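Local coordinates for protein histidinol-phosphate aminotransferase (Clostridium acetobutylicum, PDB 3FTB) that probably transfers amino groups as a pyridoxal-phosphate-dependent transaminase acting on histidinol phosphate, at residues N72-K77 against F224-T229; S196-I201 against L207-A212; D314-E319 against L351-G356. All blocks are in the same frame, centred on the assembly; numbering follows the deposited sequence.

Overall arrangement
From the N terminus, the chain first supplies the end of helix 64-74, and contact 1 closes 146 residues later when strand 225-229 comes to lie beside it. Within that long excursion contact 2 forms and closes completely, a short return, five residues long, from the 3-10 turn of 196-201 to strand 207-212. The two contacts touch, their centres 8 Å apart, because 207-212 and 225-229 are neighbouring strands of the seven-stranded sheet. Contact 3 opens only after contact 1 has closed and ties helix 309-317 to helix 344-359 beside the smaller sheet. It lies on the opposite side of the chain's centre, about 41 Å from contact 1 between centres.

Contact 1 of 3, residues N72-K77 against F224-T229; sequences NYLKLK and FGYGIT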
ATOM      1  N   ASN A  72     -13.169 -17.144   7.243  1.00 31.07           N
ATOM      2  CA  ASN A  72     -14.587 -17.471   7.335  1.00 34.51           C
ATOM      3  C   ASN A  72     -15.229 -17.386   5.974  1.00 43.78           C
ATOM      4  O   ASN A  72     -16.228 -18.048   5.700  1.00 42.80           O
ATOM      5  CB  ASN A  72     -15.311 -16.499   8.266  1.00 35.41           C
ATOM      6  CG  ASN A  72     -14.967 -16.718   9.721  1.00 45.01           C
ATOM      7  OD1 ASN A  72     -14.432 -17.761  10.098  1.00 46.15           O
ATOM      8  ND2 ASN A  72     -15.277 -15.729  10.554  1.00 46.22           N
ATOM      9  N   TYR A  73     -14.657 -16.526   5.137  1.00 48.46           N
ATOM     10  CA  TYR A  73     -15.141 -16.325   3.787  1.00 45.63           C
ATOM     11  C   TYR A  73     -14.798 -17.548   2.965  1.00 42.33           C
ATOM     12  O   TYR A  73     -15.593 -18.001   2.148  1.00 36.27           O
ATOM     13  CB  TYR A  73     -14.468 -15.102   3.180  1.00 43.51           C
ATOM     14  CG  TYR A  73     -14.826 -14.854   1.736  1.00 41.21           C
ATOM     15  CD1 TYR A  73     -16.133 -14.554   1.369  1.00 42.81           C
ATOM     16  CD2 TYR A  73     -13.858 -14.894   0.741  1.00 34.18           C
ATOM     17  CE1 TYR A  73     -16.469 -14.313   0.058  1.00 28.88           C
ATOM     18  CE2 TYR A  73     -14.181 -14.655  -0.561  1.00 19.15           C
ATOM     19  CZ  TYR A  73     -15.493 -14.367  -0.909  1.00 28.49           C
ATOM     20  OH  TYR A  73     -15.840 -14.119  -2.232  1.00 35.02           O
ATOM     21  N   LEU A  74     -13.602 -18.079   3.196  1.00 40.41           N
ATOM     22  CA  LEU A  74     -13.125 -19.228   2.448  1.00 45.04           C
ATOM     23  C   LEU A  74     -13.371 -20.558   3.178  1.00 52.30           C
ATOM     24  O   LEU A  74     -13.116 -21.628   2.630  1.00 56.24           O
ATOM     25  CB  LEU A  74     -11.635 -19.067   2.133  1.00 43.10           C
ATOM     26  CG  LEU A  74     -11.140 -17.764   1.492  1.00 47.51           C
ATOM     27  CD1 LEU A  74      -9.634 -17.797   1.412  1.00 47.74           C
ATOM     28  CD2 LEU A  74     -11.736 -17.518   0.102  1.00 44.76           C
ATOM     29  N   LYS A  75     -13.871 -20.489   4.410  1.00 54.52           N
ATOM     30  CA  LYS A  75     -14.044 -21.683   5.239  1.00 41.52           C
ATOM     31  C   LYS A  75     -12.763 -22.500   5.269  1.00 47.06           C
ATOM     32  O   LYS A  75     -12.769 -23.684   4.939  1.00 50.15           O
ATOM     33  CB  LYS A  75     -15.193 -22.561   4.734  1.00 28.42           C
ATOM     34  CG  LYS A  75     -16.520 -21.840   4.541  1.00 40.36           C
ATOM     35  CD  LYS A  75     -17.037 -21.240   5.837  1.00 52.10           C
ATOM     36  CE  LYS A  75     -18.216 -20.310   5.572  1.00 57.64           C
ATOM     37  NZ  LYS A  75     -19.151 -20.913   4.586  1.00 62.29           N
ATOM     38  N   LEU A  76     -11.666 -21.859   5.655  1.00 47.49           N
ATOM     39  CA  LEU A  76     -10.376 -22.528   5.789  1.00 43.03           C
ATOM     40  C   LEU A  76      -9.608 -21.951   6.966  1.00 44.84           C
ATOM     41  O   LEU A  76      -9.586 -20.740   7.158  1.00 47.10           O
ATOM     42  CB  LEU A  76      -9.540 -22.368   4.516  1.00 34.64           C
ATOM     43  CG  LEU A  76      -9.244 -23.629   3.694  1.00 35.61           C
ATOM     44  CD1 LEU A  76     -10.525 -24.301   3.235  1.00 30.85           C
ATOM     45  CD2 LEU A  76      -8.324 -23.350   2.502  1.00 31.30           C
ATOM     46  N   LYS A  77      -8.985 -22.827   7.749  1.00 42.12           N
ATOM     47  CA  LYS A  77      -8.128 -22.417   8.854  1.00 34.05           C
ATOM     48  C   LYS A  77      -6.712 -22.975   8.647  1.00 29.26           C
ATOM     49  O   LYS A  77      -6.481 -23.769   7.728  1.00 26.55           O
ATOM     50  CB  LYS A  77      -8.721 -22.869  10.200  1.00 34.31           C
ATOM     51  CG  LYS A  77     -10.132 -22.341  10.475  1.00 20.65           C
ATOM     52  CD  LYS A  77     -10.129 -20.838  10.578  1.00 23.34           C
ATOM     53  CE  LYS A  77     -11.531 -20.292  10.732  1.00 22.48           C
ATOM     54  NZ  LYS A  77     -11.470 -18.912  11.280  1.00 31.30           N
ATOM     55  N   PHE A 224      -7.216  -3.619  -2.193  1.00 45.16           N
ATOM     56  CA  PHE A 224      -7.133  -4.825  -1.371  1.00 42.18           C
ATOM     57  C   PHE A 224      -7.250  -6.158  -2.117  1.00 37.37           C
ATOM     58  O   PHE A 224      -8.271  -6.449  -2.732  1.00 37.49           O
ATOM     59  CB  PHE A 224      -8.139  -4.790  -0.214  1.00 38.26           C
ATOM     60  CG  PHE A 224      -8.047  -5.995   0.671  1.00 42.78           C
ATOM     61  CD1 PHE A 224      -6.950  -6.176   1.485  1.00 34.65           C
ATOM     62  CD2 PHE A 224      -9.011  -6.979   0.630  1.00 43.00           C
ATOM     63  CE1 PHE A 224      -6.834  -7.300   2.266  1.00 37.02           C
ATOM     64  CE2 PHE A 224      -8.897  -8.095   1.403  1.00 31.49           C
ATOM     65  CZ  PHE A 224      -7.807  -8.258   2.224  1.00 37.08           C
ATOM     66  N   GLY A 225      -6.192  -6.960  -2.043  1.00 34.99           N
ATOM     67  CA  GLY A 225      -6.204  -8.319  -2.558  1.00 31.05           C
ATOM     68  C   GLY A 225      -5.531  -9.254  -1.570  1.00 30.83           C
ATOM     69  O   GLY A 225      -4.843  -8.791  -0.668  1.00 26.18           O
ATOM     70  N   TYR A 226      -5.720 -10.563  -1.722  1.00 37.67           N
ATOM     71  CA  TYR A 226      -5.107 -11.506  -0.781  1.00 36.67           C
ATOM     72  C   TYR A 226      -4.528 -12.796  -1.367  1.00 33.47           C
ATOM     73  O   TYR A 226      -4.878 -13.213  -2.473  1.00 34.45           O
ATOM     74  CB  TYR A 226      -6.044 -11.812   0.394  1.00 44.43           C
ATOM     75  CG  TYR A 226      -7.467 -12.174   0.033  1.00 41.39           C
ATOM     76  CD1 TYR A 226      -7.957 -13.456   0.265  1.00 40.45           C
ATOM     77  CD2 TYR A 226      -8.332 -11.228  -0.507  1.00 41.24           C
ATOM     78  CE1 TYR A 226      -9.274 -13.793  -0.044  1.00 39.15           C
ATOM     79  CE2 TYR A 226      -9.643 -11.553  -0.823  1.00 42.00           C
ATOM     80  CZ  TYR A 226     -10.111 -12.836  -0.587  1.00 44.33           C
ATOM     81  OH  TYR A 226     -11.417 -13.153  -0.903  1.00 50.05           O
ATOM     82  N   GLY A 227      -3.610 -13.396  -0.612  1.00 30.03           N
ATOM     83  CA  GLY A 227      -3.013 -14.671  -0.963  1.00 36.94           C
ATOM     84  C   GLY A 227      -3.464 -15.785  -0.027  1.00 33.96           C
ATOM     85  O   GLY A 227      -3.607 -15.573   1.167  1.00 37.63           O
ATOM     86  N   ILE A 228      -3.659 -16.976  -0.582  1.00 26.62           N
ATOM     87  CA  ILE A 228      -4.209 -18.126   0.126  1.00 33.89           C
ATOM     88  C   ILE A 228      -3.350 -19.360  -0.159  1.00 33.30           C
ATOM     89  O   ILE A 228      -3.251 -19.773  -1.306  1.00 34.65           O
ATOM     90  CB  ILE A 228      -5.649 -18.399  -0.371  1.00 44.35           C
ATOM     91  CG1 ILE A 228      -6.554 -17.242   0.040  1.00 54.89           C
ATOM     92  CG2 ILE A 228      -6.180 -19.718   0.162  1.00 53.07           C
ATOM     93  CD1 ILE A 228      -6.356 -16.820   1.510  1.00 53.26           C
ATOM     94  N   THR A 229      -2.725 -19.948   0.861  1.00 24.26           N
ATOM     95  CA  THR A 229      -1.858 -21.111   0.642  1.00 24.69           C
ATOM     96  C   THR A 229      -1.631 -21.918   1.921  1.00 35.18           C
ATOM     97  O   THR A 229      -1.545 -21.365   3.013  1.00 34.69           O
ATOM     98  CB  THR A 229      -0.475 -20.711   0.049  1.00 16.59           C
ATOM     99  OG1 THR A 229       0.227 -21.882  -0.395  1.00 26.13           O
ATOM    100  CG2 THR A 229       0.377 -20.007   1.077  1.00 16.76           C
TER
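Y226 pushes its phenol oxygen against the ring of Y73, with OH 3.2 Å from Y73 CE2. The approach to the Y73 ring is oblique, and the two side chains cross at about a right angle. Next to it, L74 and I228 meet tip to tip: L74 CD1 lies 3.4 Å from I228 CG1, and I228 CD1 is just as near. Both are tighter than ordinary van der Waals spacing. The same L74 methyl also reaches the edge of the Y226 ring, 4.3 Å from CE1, while I228 CD1 sits at that edge in the ring plane. One leucine methyl therefore touches both side chains of the strand.

Y73 reaches this place because its CG swings trans to the backbone N (chi1 176°). Y226 points its CB toward the helix segment and holds its ring between its own backbone N and carbonyl carbon (chi1 49°), a torsion that carries the ring to L74 and Y73. The strand belongs to the seven-stranded mixed sheet of the large domain of fold-type I pyridoxal-phosphate enzymes. Strand 225-229 is its one reversed member, lying antiparallel to 80-84 on one flank and to 207-212 on the other.

Behind the first shell, backbone bonds of Y226 with R211 and of I228 with I209 hold the strand that carries both side chains, and G227 pairs with V82 across the other flank. On the helix side, the chain leaves helical geometry at K75 with a positive phi of 50°, just after L74. The turn that follows brings K77 NZ back to N72 OD1 at 3.4 Å, a weak bond, while the same lysine makes a salt bridge with E71. A bound phosphate, probably from the crystallisation liquor, lies close to the Y73 side chain.

Contact 2 of 3, residues S196-I201 against L207-A212; sequences SFVGEI and LFIIRA. With PO4 (phosphate ion), chain G.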
ATOM      1  N   SER A 196     -13.273 -22.445  -8.099  1.00 42.84           N
ATOM      2  CA  SER A 196     -12.003 -22.075  -7.466  1.00 34.03           C
ATOM      3  C   SER A 196     -11.247 -23.299  -6.975  1.00 27.02           C
ATOM      4  O   SER A 196     -11.835 -24.320  -6.632  1.00 22.65           O
ATOM      5  CB  SER A 196     -12.211 -21.103  -6.307  1.00 41.32           C
ATOM      6  OG  SER A 196     -13.033 -21.670  -5.314  1.00 54.73           O
ATOM      7  N   PHE A 197      -9.929 -23.186  -6.950  1.00 31.92           N
ATOM      8  CA  PHE A 197      -9.090 -24.228  -6.404  1.00 31.23           C
ATOM      9  C   PHE A 197      -8.913 -24.039  -4.909  1.00 33.88           C
ATOM     10  O   PHE A 197      -8.131 -24.754  -4.288  1.00 37.88           O
ATOM     11  CB  PHE A 197      -7.723 -24.206  -7.081  1.00 33.74           C
ATOM     12  CG  PHE A 197      -7.705 -24.879  -8.420  1.00 43.14           C
ATOM     13  CD1 PHE A 197      -8.275 -24.262  -9.528  1.00 43.84           C
ATOM     14  CD2 PHE A 197      -7.126 -26.132  -8.574  1.00 37.30           C
ATOM     15  CE1 PHE A 197      -8.271 -24.886 -10.763  1.00 43.79           C
ATOM     16  CE2 PHE A 197      -7.115 -26.752  -9.806  1.00 36.91           C
ATOM     17  CZ  PHE A 197      -7.689 -26.131 -10.902  1.00 41.28           C
ATOM     18  N   VAL A 198      -9.613 -23.070  -4.323  1.00 39.19           N
ATOM     19  CA  VAL A 198      -9.448 -22.826  -2.890  1.00 45.41           C
ATOM     20  C   VAL A 198      -9.735 -24.091  -2.074  1.00 41.61           C
ATOM     21  O   VAL A 198      -9.063 -24.362  -1.077  1.00 38.02           O
ATOM     22  CB  VAL A 198     -10.303 -21.643  -2.371  1.00 45.71           C
ATOM     23  CG1 VAL A 198      -9.691 -20.314  -2.810  1.00 35.94           C
ATOM     24  CG2 VAL A 198     -11.770 -21.785  -2.814  1.00 41.81           C
ATOM     25  N   GLY A 199     -10.716 -24.873  -2.518  1.00 38.47           N
ATOM     26  CA  GLY A 199     -11.063 -26.117  -1.849  1.00 26.47           C
ATOM     27  C   GLY A 199     -10.040 -27.218  -2.071  1.00 32.41           C
ATOM     28  O   GLY A 199     -10.233 -28.364  -1.628  1.00 27.12           O
ATOM     29  N   GLU A 200      -8.956 -26.871  -2.770  1.00 26.84           N
ATOM     30  CA  GLU A 200      -7.865 -27.804  -3.027  1.00 29.03           C
ATOM     31  C   GLU A 200      -6.621 -27.432  -2.226  1.00 26.43           C
ATOM     32  O   GLU A 200      -5.614 -28.137  -2.277  1.00 39.79           O
ATOM     33  CB  GLU A 200      -7.524 -27.834  -4.526  1.00 46.07           C
ATOM     34  CG  GLU A 200      -8.181 -28.958  -5.333  1.00 45.40           C
ATOM     35  CD  GLU A 200      -9.560 -28.589  -5.823  1.00 51.64           C
ATOM     36  OE1 GLU A 200      -9.884 -27.383  -5.828  1.00 59.89           O
ATOM     37  OE2 GLU A 200     -10.316 -29.503  -6.208  1.00 52.63           O
ATOM     38  N   ILE A 201      -6.702 -26.327  -1.486  1.00 26.40           N
ATOM     39  CA  ILE A 201      -5.547 -25.754  -0.779  1.00 39.42           C
ATOM     40  C   ILE A 201      -4.888 -26.745   0.197  1.00 46.41           C
ATOM     41  O   ILE A 201      -3.657 -26.822   0.307  1.00 41.83           O
ATOM     42  CB  ILE A 201      -5.952 -24.459  -0.030  1.00 36.87           C
ATOM     43  CG1 ILE A 201      -6.350 -23.358  -1.022  1.00 40.52           C
ATOM     44  CG2 ILE A 201      -4.836 -23.969   0.863  1.00 27.13           C
ATOM     45  CD1 ILE A 201      -5.194 -22.766  -1.759  1.00 36.18           C
ATOM     46  N   LEU A 207      -0.022 -25.128  -4.504  1.00 28.66           N
ATOM     47  CA  LEU A 207      -1.023 -24.121  -4.827  1.00 31.27           C
ATOM     48  C   LEU A 207      -0.795 -22.813  -4.081  1.00 27.82           C
ATOM     49  O   LEU A 207      -0.669 -22.792  -2.854  1.00 33.85           O
ATOM     50  CB  LEU A 207      -2.431 -24.627  -4.497  1.00 35.72           C
ATOM     51  CG  LEU A 207      -3.249 -25.416  -5.518  1.00 40.63           C
ATOM     52  CD1 LEU A 207      -4.543 -25.865  -4.871  1.00 32.46           C
ATOM     53  CD2 LEU A 207      -3.532 -24.573  -6.744  1.00 42.89           C
ATOM     54  N   PHE A 208      -0.756 -21.723  -4.832  1.00 28.73           N
ATOM     55  CA  PHE A 208      -0.864 -20.401  -4.248  1.00 22.95           C
ATOM     56  C   PHE A 208      -1.976 -19.658  -4.992  1.00 34.41           C
ATOM     57  O   PHE A 208      -1.913 -19.503  -6.218  1.00 33.65           O
ATOM     58  CB  PHE A 208       0.460 -19.656  -4.360  1.00 25.57           C
ATOM     59  CG  PHE A 208       0.443 -18.288  -3.718  1.00 28.08           C
ATOM     60  CD1 PHE A 208       0.681 -18.147  -2.365  1.00 34.23           C
ATOM     61  CD2 PHE A 208       0.191 -17.153  -4.470  1.00 23.07           C
ATOM     62  CE1 PHE A 208       0.668 -16.905  -1.768  1.00 40.02           C
ATOM     63  CE2 PHE A 208       0.177 -15.901  -3.879  1.00 34.96           C
ATOM     64  CZ  PHE A 208       0.415 -15.778  -2.520  1.00 37.53           C
ATOM     65  N   ILE A 209      -3.009 -19.234  -4.267  1.00 34.13           N
ATOM     66  CA  ILE A 209      -4.155 -18.568  -4.900  1.00 36.64           C
ATOM     67  C   ILE A 209      -4.180 -17.072  -4.604  1.00 32.35           C
ATOM     68  O   ILE A 209      -3.901 -16.654  -3.476  1.00 28.17           O
ATOM     69  CB  ILE A 209      -5.512 -19.176  -4.440  1.00 30.82           C
ATOM     70  CG1 ILE A 209      -5.490 -20.711  -4.497  1.00 29.67           C
ATOM     71  CG2 ILE A 209      -6.655 -18.610  -5.237  1.00 13.72           C
ATOM     72  CD1 ILE A 209      -5.211 -21.271  -5.855  1.00 35.83           C
ATOM     73  N   ILE A 210      -4.513 -16.279  -5.621  1.00 32.44           N
ATOM     74  CA  ILE A 210      -4.682 -14.842  -5.473  1.00 26.64           C
ATOM     75  C   ILE A 210      -6.159 -14.455  -5.626  1.00 28.44           C
ATOM     76  O   ILE A 210      -6.787 -14.726  -6.658  1.00 31.87           O
ATOM     77  CB  ILE A 210      -3.839 -14.099  -6.517  1.00 27.47           C
ATOM     78  CG1 ILE A 210      -2.358 -14.440  -6.333  1.00 37.62           C
ATOM     79  CG2 ILE A 210      -4.050 -12.612  -6.421  1.00 23.44           C
ATOM     80  CD1 ILE A 210      -1.428 -13.722  -7.303  1.00 42.24           C
ATOM     81  N   ARG A 211      -6.730 -13.864  -4.583  1.00 29.17           N
ATOM     82  CA  ARG A 211      -8.076 -13.326  -4.692  1.00 34.95           C
ATOM     83  C   ARG A 211      -8.038 -11.804  -4.636  1.00 40.68           C
ATOM     84  O   ARG A 211      -7.007 -11.220  -4.335  1.00 28.55           O
ATOM     85  CB  ARG A 211      -8.958 -13.845  -3.567  1.00 31.22           C
ATOM     86  CG  ARG A 211      -9.198 -15.332  -3.591  1.00 23.53           C
ATOM     87  CD  ARG A 211     -10.092 -15.733  -4.710  1.00 31.92           C
ATOM     88  NE  ARG A 211     -10.556 -17.104  -4.532  1.00 39.58           N
ATOM     89  CZ  ARG A 211     -11.777 -17.416  -4.126  1.00 38.06           C
ATOM     90  NH1 ARG A 211     -12.645 -16.449  -3.868  1.00 32.18           N
ATOM     91  NH2 ARG A 211     -12.129 -18.689  -3.990  1.00 41.95           N
ATOM     92  N   ALA A 212      -9.175 -11.171  -4.913  1.00 46.79           N
ATOM     93  CA  ALA A 212      -9.285  -9.718  -4.844  1.00 35.92           C
ATOM     94  C   ALA A 212     -10.717  -9.288  -4.569  1.00 40.14           C
ATOM     95  O   ALA A 212     -11.666  -9.983  -4.940  1.00 40.27           O
ATOM     96  CB  ALA A 212      -8.788  -9.089  -6.128  1.00 38.63           C
TER
HETATM   97  P   PO4 G 364     -15.360 -18.315  -2.689  1.00 62.96           P
HETATM   98  O1  PO4 G 364     -14.780 -16.948  -2.953  1.00 38.48           O
HETATM   99  O2  PO4 G 364     -15.691 -18.439  -1.218  1.00 60.06           O
HETATM  100  O3  PO4 G 364     -16.609 -18.492  -3.529  1.00 66.82           O
HETATM  101  O4  PO4 G 364     -14.379 -19.409  -3.051  1.00 73.61           O
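I201 CD1 presses on I209 CG1 at 3.4 Å, the tightest of the apolar contacts and closer than usual for two carbons, with the side chains passing at a slant. The CD1 methyl of the same I209 branch lies 4.1 Å from F197 CB. L207, which begins the strand, puts CD1 within 3.6 Å of E200 CB, against the turn closed by the bond from E200 N to F197 O (2.7 Å). The F197 ring itself leads away, toward I182 of the adjacent strand.

Carbon against a charged group is the second kind. V198 crosses R211 at about a right angle and puts CG1 3.2 Å from NH2, oblique to the guanidinium plane; S196 CB approaches the same nitrogen. S196 OG has its bond to P193 O.

The polar contacts centre on R211. Its chain, folded at chi2 (-71°), turns the guanidinium edge to a phosphate ion whose phosphorus lies in its plane. NH2 gives a nearly straight bond to O4, 2.5 Å at 172°; the second prong, NH1 to O1, is modelled very short and its length is doubtful. NE is held by a salt bridge to E184, which probably fixes the group's rotation and balances its charge. The phosphate probably came from the crystallisation liquor. Such an edge-on arginine approach is consistent with an anion site, here mounted on an inner strand of the large-domain sheet of fold-type I pyridoxal-phosphate enzymes.

Contact 3 of 3, residues D314-E319 against L351-G356; sequences DSLLKE and LRALKG
L316 O accepts the backbone N-H of E319 at 2.8 Å, a bond of i to i+3 spacing near the C-terminal part of helix 309-317. The side chain of L316 leaves this turn toward helix 344-359. Both helices belong to the smaller C-terminal domain of the fold-type I aminotransferase architecture, and the chain between them runs through strands 321-325 and 336-340 of its mixed sheet. The contact is therefore a helix-to-helix join beside that sheet.

The join is purely apolar and rests on three residues. L316 sends both methyls across: CD1 meets L354 CD1, while CD2 lies against the methyl of A353, 4.0 Å from its CB, and also near that same L354 methyl, 4.1 Å from CD1. With CG lying opposite the carbonyl carbon (chi1 -61°), and chi2 extended, the leucine reaches out to two neighbouring residues of the other helix. A353 points its CB toward 314-319, and its short side chain lets the backbones come near, with the CA atoms of L316 and A353 7.2 Å apart. L354 starts out the other way, its CB directed away from 314-319, and only its far end returns; its chi1 of -105° lies well off a staggered value.

The second shell comes from the sheet and the long helix. L316 touches I321 and I323 of strand 321-325, and A353 also touches I321, so one isoleucine is shared by both helices. L354 packs on L283 of helix 262-285 and on I286 and F288 beyond it. Helix 344-359 itself is regular here, with K355 N bonded to L351 O at 2.8 Å. The closest point between the segments is methyl on methyl, L316 CD1 to L354 CD1 at 3.7 Å.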
ATOM      1  N   ASP A 314     -11.831   3.027 -32.558  1.00 45.10           N
ATOM      2  CA  ASP A 314     -11.866   4.440 -32.949  1.00 44.77           C
ATOM      3  C   ASP A 314     -13.256   4.900 -33.362  1.00 39.14           C
ATOM      4  O   ASP A 314     -13.578   6.082 -33.280  1.00 36.13           O
ATOM      5  CB  ASP A 314     -10.870   4.716 -34.074  1.00 51.42           C
ATOM      6  CG  ASP A 314      -9.452   4.890 -33.565  1.00 57.81           C
ATOM      7  OD1 ASP A 314      -9.284   5.378 -32.425  1.00 60.41           O
ATOM      8  OD2 ASP A 314      -8.505   4.553 -34.311  1.00 56.50           O
ATOM      9  N   SER A 315     -14.076   3.960 -33.817  1.00 41.15           N
ATOM     10  CA  SER A 315     -15.478   4.243 -34.110  1.00 40.20           C
ATOM     11  C   SER A 315     -16.279   4.464 -32.823  1.00 39.95           C
ATOM     12  O   SER A 315     -16.910   5.507 -32.638  1.00 36.34           O
ATOM     13  CB  SER A 315     -16.099   3.113 -34.936  1.00 39.47           C
ATOM     14  OG  SER A 315     -15.901   3.312 -36.326  1.00 43.20           O
ATOM     15  N   LEU A 316     -16.250   3.474 -31.937  1.00 44.23           N
ATOM     16  CA  LEU A 316     -16.972   3.553 -30.669  1.00 43.90           C
ATOM     17  C   LEU A 316     -16.504   4.709 -29.782  1.00 44.37           C
ATOM     18  O   LEU A 316     -17.289   5.268 -29.011  1.00 46.87           O
ATOM     19  CB  LEU A 316     -16.850   2.231 -29.907  1.00 52.67           C
ATOM     20  CG  LEU A 316     -17.439   1.026 -30.636  1.00 53.85           C
ATOM     21  CD1 LEU A 316     -17.257  -0.245 -29.822  1.00 58.85           C
ATOM     22  CD2 LEU A 316     -18.906   1.274 -30.919  1.00 48.97           C
ATOM     23  N   LEU A 317     -15.224   5.058 -29.870  1.00 38.46           N
ATOM     24  CA  LEU A 317     -14.713   6.143 -29.050  1.00 43.68           C
ATOM     25  C   LEU A 317     -15.506   7.397 -29.400  1.00 56.41           C
ATOM     26  O   LEU A 317     -15.863   8.185 -28.522  1.00 59.02           O
ATOM     27  CB  LEU A 317     -13.225   6.358 -29.309  1.00 37.96           C
ATOM     28  CG  LEU A 317     -12.317   6.467 -28.089  1.00 39.75           C
ATOM     29  CD1 LEU A 317     -10.995   7.115 -28.482  1.00 37.26           C
ATOM     30  CD2 LEU A 317     -13.007   7.254 -26.986  1.00 46.70           C
ATOM     31  N   LYS A 318     -15.780   7.563 -30.694  1.00 55.84           N
ATOM     32  CA  LYS A 318     -16.593   8.663 -31.196  1.00 48.79           C
ATOM     33  C   LYS A 318     -17.896   8.811 -30.415  1.00 48.87           C
ATOM     34  O   LYS A 318     -18.435   9.908 -30.289  1.00 45.96           O
ATOM     35  CB  LYS A 318     -16.913   8.434 -32.670  1.00 48.18           C
ATOM     36  CG  LYS A 318     -15.703   8.462 -33.600  1.00 53.42           C
ATOM     37  CD  LYS A 318     -16.146   8.658 -35.048  1.00 60.02           C
ATOM     38  CE  LYS A 318     -17.035   9.895 -35.176  1.00 68.77           C
ATOM     39  NZ  LYS A 318     -17.788   9.978 -36.462  1.00 71.51           N
ATOM     40  N   GLU A 319     -18.387   7.692 -29.890  1.00 52.30           N
ATOM     41  CA  GLU A 319     -19.669   7.625 -29.190  1.00 51.12           C
ATOM     42  C   GLU A 319     -19.471   7.550 -27.683  1.00 45.28           C
ATOM     43  O   GLU A 319     -20.390   7.194 -26.944  1.00 39.66           O
ATOM     44  CB  GLU A 319     -20.442   6.382 -29.638  1.00 59.51           C
ATOM     45  CG  GLU A 319     -20.519   6.208 -31.133  1.00 73.48           C
ATOM     46  CD  GLU A 319     -21.559   7.113 -31.752  1.00 91.72           C
ATOM     47  OE1 GLU A 319     -21.176   8.110 -32.405  1.00 96.58           O
ATOM     48  OE2 GLU A 319     -22.762   6.834 -31.568  1.00 98.62           O
ATOM     49  N   LEU A 351     -24.597  -2.401 -27.379  1.00 46.95           N
ATOM     50  CA  LEU A 351     -24.908  -3.217 -28.548  1.00 42.82           C
ATOM     51  C   LEU A 351     -25.531  -2.381 -29.656  1.00 40.85           C
ATOM     52  O   LEU A 351     -25.254  -2.598 -30.841  1.00 34.21           O
ATOM     53  CB  LEU A 351     -25.868  -4.352 -28.165  1.00 50.38           C
ATOM     54  CG  LEU A 351     -25.354  -5.559 -27.370  1.00 47.50           C
ATOM     55  CD1 LEU A 351     -26.472  -6.178 -26.545  1.00 41.27           C
ATOM     56  CD2 LEU A 351     -24.721  -6.600 -28.298  1.00 43.55           C
ATOM     57  N   ARG A 352     -26.381  -1.432 -29.272  1.00 30.92           N
ATOM     58  CA  ARG A 352     -27.031  -0.576 -30.251  1.00 35.04           C
ATOM     59  C   ARG A 352     -26.054   0.358 -30.947  1.00 38.06           C
ATOM     60  O   ARG A 352     -26.393   0.966 -31.950  1.00 49.26           O
ATOM     61  CB  ARG A 352     -28.187   0.191 -29.620  1.00 37.69           C
ATOM     62  CG  ARG A 352     -29.276  -0.741 -29.106  1.00 52.72           C
ATOM     63  CD  ARG A 352     -30.435   0.019 -28.488  1.00 70.28           C
ATOM     64  NE  ARG A 352     -29.976   1.024 -27.533  1.00 83.16           N
ATOM     65  CZ  ARG A 352     -30.778   1.717 -26.730  1.00 83.48           C
ATOM     66  NH1 ARG A 352     -32.089   1.507 -26.760  1.00 79.29           N
ATOM     67  NH2 ARG A 352     -30.269   2.615 -25.897  1.00 82.30           N
ATOM     68  N   ALA A 353     -24.839   0.459 -30.419  1.00 34.45           N
ATOM     69  CA  ALA A 353     -23.772   1.184 -31.098  1.00 32.70           C
ATOM     70  C   ALA A 353     -23.028   0.231 -32.035  1.00 39.65           C
ATOM     71  O   ALA A 353     -22.644   0.610 -33.147  1.00 38.40           O
ATOM     72  CB  ALA A 353     -22.821   1.789 -30.090  1.00 32.01           C
ATOM     73  N   LEU A 354     -22.825  -1.002 -31.569  1.00 32.18           N
ATOM     74  CA  LEU A 354     -22.191  -2.053 -32.362  1.00 32.54           C
ATOM     75  C   LEU A 354     -22.991  -2.285 -33.625  1.00 34.82           C
ATOM     76  O   LEU A 354     -22.440  -2.544 -34.691  1.00 37.07           O
ATOM     77  CB  LEU A 354     -22.141  -3.359 -31.572  1.00 33.15           C
ATOM     78  CG  LEU A 354     -20.804  -3.798 -30.981  1.00 29.78           C
ATOM     79  CD1 LEU A 354     -20.082  -2.638 -30.317  1.00 32.35           C
ATOM     80  CD2 LEU A 354     -21.022  -4.916 -29.995  1.00 19.13           C
ATOM     81  N   LYS A 355     -24.307  -2.209 -33.479  1.00 31.07           N
ATOM     82  CA  LYS A 355     -25.230  -2.339 -34.591  1.00 37.74           C
ATOM     83  C   LYS A 355     -25.105  -1.169 -35.578  1.00 37.30           C
ATOM     84  O   LYS A 355     -25.118  -1.360 -36.803  1.00 31.25           O
ATOM     85  CB  LYS A 355     -26.663  -2.466 -34.046  1.00 41.58           C
ATOM     86  CG  LYS A 355     -26.951  -3.805 -33.384  1.00 49.12           C
ATOM     87  CD  LYS A 355     -28.056  -3.702 -32.335  1.00 60.10           C
ATOM     88  CE  LYS A 355     -28.378  -5.065 -31.723  1.00 67.33           C
ATOM     89  NZ  LYS A 355     -27.176  -5.774 -31.179  1.00 71.14           N
ATOM     90  N   GLY A 356     -24.977   0.044 -35.046  1.00 34.87           N
ATOM     91  CA  GLY A 356     -24.810   1.207 -35.893  1.00 30.73           C
ATOM     92  C   GLY A 356     -23.516   1.120 -36.680  1.00 34.81           C
ATOM     93  O   GLY A 356     -23.436   1.584 -37.804  1.00 39.30           O
TER